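PDB 3WMR: proline iminopeptidase from Streptomyces halstedii, which probably hydrolyses the amide bond that holds an N-terminal amino acid, as an alpha/beta-hydrolase amidohydrolase of the S33 peptidase family acting on polyketide substrates. Local coordinates for residues 132-137 with 245-250; 151-156 with 273-278. One frame throughout, in Å; residues are numbered along the deposited sequence.

Contact 1 (132-137 with 245-250); sequences GSVHAA and WSVEDC. With P4G (1-ethoxy-2-(2-ethoxyethoxy)ethane), chain E.
A137 and C250 meet at the tightest point of this contact, their CB atoms 3.5 Å apart, closer than carbons usually pack. With SG between its own backbone N and carbonyl carbon (chi1 80°), C250 turns its sulfur to the helix, where A137 CB lies 3.6 Å from SG and the carbonyl oxygen of S133 is a little farther off. Beside this close pair, V134 reaches across with one branch alone: CG2 meets V247 CG1 at 3.8 Å, the two side chains crossing at about a right angle, and also touches the indole edge at W245 CZ2. V247 CG1 in turn lies over one face of that indole, near its rim. W245 and S246, with T241, line the P4G pocket, and the W245 side chain is about 9 Å from that of the predicted nucleophile S126. W245 NE1 gives a weak hydrogen bond of 3.3 Å to P4G O2, an ether oxygen at the ring edge, in the indole plane; V134 CG1 stays looser, 4.1 Å from P4G C3. A leucine in place of W245 would probably leave the ether oxygen without its N-H donor and V247 without a flat surface to pack on. By contrast with the tight A137-C250 end, E248 and D249 form the more solvent-facing side of the loop. Helix 127-137 is backed by helix 100-113 and strand 143-149, and the loop packs against another side, next to F276 of helix 270-279.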
loop_
_atom_site.group_PDB
_atom_site.type_symbol
_atom_site.label_atom_id
_atom_site.label_comp_id
_atom_site.label_asym_id
_atom_site.label_seq_id
_atom_site.Cartn_x
_atom_site.Cartn_y
_atom_site.Cartn_z
ATOM N N GLY A 132 6.796 -4.108 -2.828
ATOM C CA GLY A 132 7.410 -5.134 -1.976
ATOM C C GLY A 132 7.709 -6.432 -2.706
ATOM O O GLY A 132 8.757 -7.043 -2.480
ATOM N N SER A 133 6.798 -6.858 -3.585
ATOM C CA SER A 133 6.977 -8.108 -4.334
ATOM C C SER A 133 8.133 -7.998 -5.321
ATOM O O SER A 133 8.925 -8.936 -5.479
ATOM C CB SER A 133 5.710 -8.464 -5.108
ATOM O OG SER A 133 4.642 -8.718 -4.231
ATOM N N VAL A 134 8.220 -6.851 -5.991
ATOM C CA VAL A 134 9.315 -6.600 -6.945
ATOM C C VAL A 134 10.658 -6.642 -6.208
ATOM O O VAL A 134 11.618 -7.299 -6.634
ATOM C CB VAL A 134 9.131 -5.241 -7.666
ATOM C CG1 VAL A 134 10.326 -4.917 -8.547
ATOM C CG2 VAL A 134 7.857 -5.249 -8.497
ATOM N N HIS A 135 10.713 -5.938 -5.092
ATOM C CA HIS A 135 11.874 -5.976 -4.215
ATOM C C HIS A 135 12.235 -7.401 -3.749
ATOM O O HIS A 135 13.385 -7.794 -3.844
ATOM C CB HIS A 135 11.616 -5.080 -3.020
ATOM C CG HIS A 135 12.720 -5.067 -2.022
ATOM N ND1 HIS A 135 13.689 -4.086 -2.001
ATOM C CD2 HIS A 135 13.012 -5.910 -1.009
ATOM C CE1 HIS A 135 14.527 -4.325 -1.011
ATOM N NE2 HIS A 135 14.141 -5.427 -0.397
ATOM N N ALA A 136 11.253 -8.162 -3.254
ATOM C CA ALA A 136 11.484 -9.524 -2.780
ATOM C C ALA A 136 11.942 -10.478 -3.903
ATOM O O ALA A 136 12.639 -11.453 -3.636
ATOM C CB ALA A 136 10.241 -10.083 -2.110
ATOM N N ALA A 137 11.559 -10.178 -5.140
ATOM C CA ALA A 137 11.841 -11.052 -6.268
ATOM C C ALA A 137 13.311 -10.989 -6.687
ATOM O O ALA A 137 13.806 -11.900 -7.330
ATOM C CB ALA A 137 10.931 -10.718 -7.439
ATOM N N TRP A 245 0.019 -2.532 -15.533
ATOM C CA TRP A 245 1.158 -3.133 -14.855
ATOM C C TRP A 245 0.810 -4.386 -14.031
ATOM O O TRP A 245 -0.181 -4.417 -13.289
ATOM C CB TRP A 245 1.819 -2.080 -13.980
ATOM C CG TRP A 245 3.080 -2.525 -13.331
ATOM C CD1 TRP A 245 4.189 -3.045 -13.945
ATOM C CD2 TRP A 245 3.381 -2.459 -11.938
ATOM N NE1 TRP A 245 5.157 -3.317 -13.014
ATOM C CE2 TRP A 245 4.686 -2.972 -11.771
ATOM C CE3 TRP A 245 2.670 -2.021 -10.808
ATOM C CZ2 TRP A 245 5.299 -3.053 -10.528
ATOM C CZ3 TRP A 245 3.279 -2.103 -9.568
ATOM C CH2 TRP A 245 4.580 -2.621 -9.435
ATOM N N SER A 246 1.659 -5.403 -14.162
ATOM C CA SER A 246 1.519 -6.654 -13.419
ATOM C C SER A 246 2.858 -7.062 -12.813
ATOM O O SER A 246 3.903 -6.891 -13.453
ATOM C CB SER A 246 1.040 -7.753 -14.351
ATOM O OG SER A 246 0.957 -8.984 -13.673
ATOM N N VAL A 247 2.836 -7.611 -11.599
ATOM C CA VAL A 247 4.063 -8.176 -10.983
ATOM C C VAL A 247 4.133 -9.715 -11.064
ATOM O O VAL A 247 5.070 -10.329 -10.533
ATOM C CB VAL A 247 4.260 -7.711 -9.510
ATOM C CG1 VAL A 247 4.351 -6.190 -9.447
ATOM C CG2 VAL A 247 3.151 -8.226 -8.597
ATOM N N GLU A 248 3.182 -10.325 -11.772
ATOM C CA GLU A 248 3.031 -11.772 -11.803
ATOM C C GLU A 248 4.325 -12.480 -12.239
ATOM O O GLU A 248 4.632 -13.564 -11.749
ATOM C CB GLU A 248 1.892 -12.169 -12.737
ATOM C CG GLU A 248 0.497 -11.765 -12.273
ATOM C CD GLU A 248 -0.516 -11.814 -13.399
ATOM O OE1 GLU A 248 -0.511 -10.910 -14.256
ATOM O OE2 GLU A 248 -1.316 -12.764 -13.444
ATOM N N ASP A 249 5.080 -11.858 -13.141
ATOM C CA ASP A 249 6.275 -12.495 -13.712
ATOM C C ASP A 249 7.437 -12.627 -12.740
ATOM O O ASP A 249 8.286 -13.492 -12.915
ATOM C CB ASP A 249 6.737 -11.745 -14.962
ATOM C CG ASP A 249 5.810 -11.972 -16.154
ATOM O OD1 ASP A 249 5.053 -12.979 -16.175
ATOM O OD2 ASP A 249 5.841 -11.140 -17.086
ATOM N N CYS A 250 7.479 -11.796 -11.710
ATOM C CA CYS A 250 8.540 -11.904 -10.718
ATOM C C CYS A 250 8.161 -12.772 -9.502
ATOM O O CYS A 250 9.039 -13.167 -8.744
ATOM C CB CYS A 250 8.988 -10.522 -10.291
ATOM S SG CYS A 250 7.876 -9.798 -9.081
HETATM C C8 P4G E . 3.958 0.171 -16.285
HETATM C C7 P4G E . 5.178 -0.690 -16.530
HETATM O O4 P4G E . 6.266 -0.340 -15.658
HETATM C C6 P4G E . 7.459 -1.093 -15.940
HETATM C C5 P4G E . 8.480 -1.025 -14.798
HETATM O O3 P4G E . 8.491 -2.253 -14.066
HETATM C C4 P4G E . 9.695 -2.527 -13.348
HETATM C C3 P4G E . 9.482 -3.734 -12.426
HETATM O O2 P4G E . 8.286 -4.462 -12.768
HETATM C C2 P4G E . 8.443 -5.886 -12.743
HETATM C C1 P4G E . 7.145 -6.550 -13.154
#

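Contact 2 (151-156 with 273-278); sequences APASMK and VKPFLD
Apolar packing centres on A153, whose methyl points at helix 270-279 and fits against two consecutive residues. Its CB lies 3.6 Å from P275 CB, and it also sits over one face of the F276 ring, 4.1 Å from the centroid and 25° off the normal, a CH-pi contact displaced toward the CE2 side. F276 carries CG anti to its carbonyl carbon (chi1 -69°), which brings CE2 against the 151-153 backbone. A second group of contacts sets carbon against backbone oxygen: A151 O is 3.3 Å from F276 CE2, meeting the ring obliquely, and 3.4 Å from V273 CG1. No hydrogen bond crosses between 151-156 and 273-278; the polar bonds lie within each segment or go to neighbours such as T272, V247 and W245. S154, at the N-cap of helix 155-166, accepts weak bonds from K156 N and I157 N. On the other helix, K274 NZ and D278 OD2 form a salt bridge of 3.2 Å, one turn apart, through the syn lone pair of the carboxylate. The side chains of A151 and P152 lie about 6 Å from those of the predicted catalytic S126 and H293, respectively, so the contact packs close to the predicted active site. The chemistry is thus that of a largely apolar seam just before helix 155-166, which probably keeps water from this backbone; P152 O is buried with no partner in the model.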
loop_
_atom_site.group_PDB
_atom_site.type_symbol
_atom_site.label_atom_id
_atom_site.label_comp_id
_atom_site.label_asym_id
_atom_site.label_seq_id
_atom_site.Cartn_x
_atom_site.Cartn_y
_atom_site.Cartn_z
ATOM N N ALA A 151 -3.347 -5.877 -1.656
ATOM C CA ALA A 151 -2.516 -5.559 -2.818
ATOM C C ALA A 151 -2.771 -6.528 -3.941
ATOM O O ALA A 151 -2.607 -7.732 -3.758
ATOM C CB ALA A 151 -1.053 -5.587 -2.420
ATOM N N PRO A 152 -3.132 -6.008 -5.139
ATOM C CA PRO A 152 -3.359 -6.874 -6.295
ATOM C C PRO A 152 -2.045 -7.328 -6.905
ATOM O O PRO A 152 -1.041 -6.660 -6.720
ATOM C CB PRO A 152 -4.062 -5.939 -7.278
ATOM C CG PRO A 152 -3.411 -4.623 -7.033
ATOM C CD PRO A 152 -3.129 -4.587 -5.535
ATOM N N ALA A 153 -2.064 -8.430 -7.652
ATOM C CA ALA A 153 -0.875 -8.884 -8.398
ATOM C C ALA A 153 -0.797 -8.247 -9.784
ATOM O O ALA A 153 0.259 -8.246 -10.413
ATOM C CB ALA A 153 -0.875 -10.399 -8.540
ATOM N N SER A 154 -1.916 -7.700 -10.247
ATOM C CA SER A 154 -2.011 -7.112 -11.585
ATOM C C SER A 154 -3.057 -6.015 -11.632
ATOM O O SER A 154 -4.191 -6.226 -11.248
ATOM C CB SER A 154 -2.412 -8.179 -12.586
ATOM O OG SER A 154 -2.796 -7.598 -13.829
ATOM N N MET A 155 -2.685 -4.858 -12.155
ATOM C CA MET A 155 -3.665 -3.789 -12.361
ATOM C C MET A 155 -4.673 -4.120 -13.463
ATOM O O MET A 155 -5.766 -3.543 -13.496
ATOM C CB MET A 155 -2.963 -2.460 -12.632
ATOM C CG MET A 155 -2.059 -2.013 -11.491
ATOM S SD MET A 155 -2.768 -2.134 -9.829
ATOM C CE MET A 155 -4.043 -0.837 -9.863
ATOM N N LYS A 156 -4.337 -5.065 -14.350
ATOM C CA LYS A 156 -5.313 -5.535 -15.336
ATOM C C LYS A 156 -6.451 -6.283 -14.678
ATOM O O LYS A 156 -7.632 -6.007 -14.956
ATOM C CB LYS A 156 -4.663 -6.463 -16.375
ATOM C CG LYS A 156 -3.733 -5.748 -17.313
ATOM C CD LYS A 156 -3.246 -6.683 -18.422
ATOM C CE LYS A 156 -2.153 -6.020 -19.239
ATOM N NZ LYS A 156 -2.661 -4.801 -19.947
ATOM N N VAL A 273 -5.702 -11.188 -5.955
ATOM C CA VAL A 273 -4.567 -11.764 -5.235
ATOM C C VAL A 273 -4.275 -13.227 -5.599
ATOM O O VAL A 273 -3.297 -13.788 -5.138
ATOM C CB VAL A 273 -4.732 -11.634 -3.704
ATOM C CG1 VAL A 273 -4.927 -10.184 -3.309
ATOM C CG2 VAL A 273 -5.873 -12.491 -3.181
ATOM N N LYS A 274 -5.097 -13.834 -6.445
ATOM C CA LYS A 274 -4.929 -15.245 -6.794
ATOM C C LYS A 274 -3.550 -15.588 -7.381
ATOM O O LYS A 274 -2.984 -16.630 -7.034
ATOM C CB LYS A 274 -6.049 -15.711 -7.741
ATOM C CG LYS A 274 -6.180 -17.225 -7.841
ATOM C CD LYS A 274 -7.598 -17.618 -8.249
ATOM C CE LYS A 274 -7.785 -19.128 -8.300
ATOM N NZ LYS A 274 -6.776 -19.780 -9.183
ATOM N N PRO A 275 -2.995 -14.717 -8.247
ATOM C CA PRO A 275 -1.652 -15.018 -8.716
ATOM C C PRO A 275 -0.599 -15.144 -7.587
ATOM O O PRO A 275 0.326 -15.920 -7.743
ATOM C CB PRO A 275 -1.342 -13.844 -9.651
ATOM C CG PRO A 275 -2.673 -13.383 -10.121
ATOM C CD PRO A 275 -3.530 -13.502 -8.894
ATOM N N PHE A 276 -0.733 -14.403 -6.466
ATOM C CA PHE A 276 0.202 -14.589 -5.340
ATOM C C PHE A 276 0.085 -16.014 -4.809
ATOM O O PHE A 276 1.085 -16.691 -4.573
ATOM C CB PHE A 276 -0.057 -13.623 -4.184
ATOM C CG PHE A 276 0.268 -12.193 -4.482
ATOM C CD1 PHE A 276 1.579 -11.771 -4.555
ATOM C CD2 PHE A 276 -0.743 -11.253 -4.599
ATOM C CE1 PHE A 276 1.878 -10.448 -4.808
ATOM C CE2 PHE A 276 -0.453 -9.925 -4.850
ATOM C CZ PHE A 276 0.857 -9.516 -4.942
ATOM N N LEU A 277 -1.152 -16.471 -4.644
ATOM C CA LEU A 277 -1.417 -17.809 -4.124
ATOM C C LEU A 277 -0.940 -18.931 -5.058
ATOM O O LEU A 277 -0.553 -19.980 -4.572
ATOM C CB LEU A 277 -2.903 -17.994 -3.847
ATOM C CG LEU A 277 -3.513 -16.960 -2.906
ATOM C CD1 LEU A 277 -4.986 -17.245 -2.705
ATOM C CD2 LEU A 277 -2.756 -16.935 -1.589
ATOM N N ASP A 278 -0.955 -18.704 -6.369
ATOM C CA ASP A 278 -0.553 -19.744 -7.349
ATOM C C ASP A 278 0.929 -19.713 -7.722
ATOM O O ASP A 278 1.477 -20.711 -8.218
ATOM C CB ASP A 278 -1.381 -19.618 -8.640
ATOM C CG ASP A 278 -2.890 -19.799 -8.410
ATOM O OD1 ASP A 278 -3.297 -20.535 -7.495
ATOM O OD2 ASP A 278 -3.676 -19.200 -9.169
#

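How the contacts relate
From the N terminus, helix 127-137 comes first, then the turn after strand 143-149 that leads into helix 155-166, then the loop at 245-250 and last helix 270-279. Contact 1 closes a loop of 107 intervening residues and contact 2 one of 116; since their segments alternate along the chain, the two closures cross, and both enclose the helices from 171-183 to 225-230. They also touch directly: W245 O accepts from M155 N at 2.8 Å and V247 N gives to A153 O at 2.9 Å, both probable hydrogen bonds, while S133 packs on F276. Together they join the helix behind the predicted nucleophile to helix 270-279.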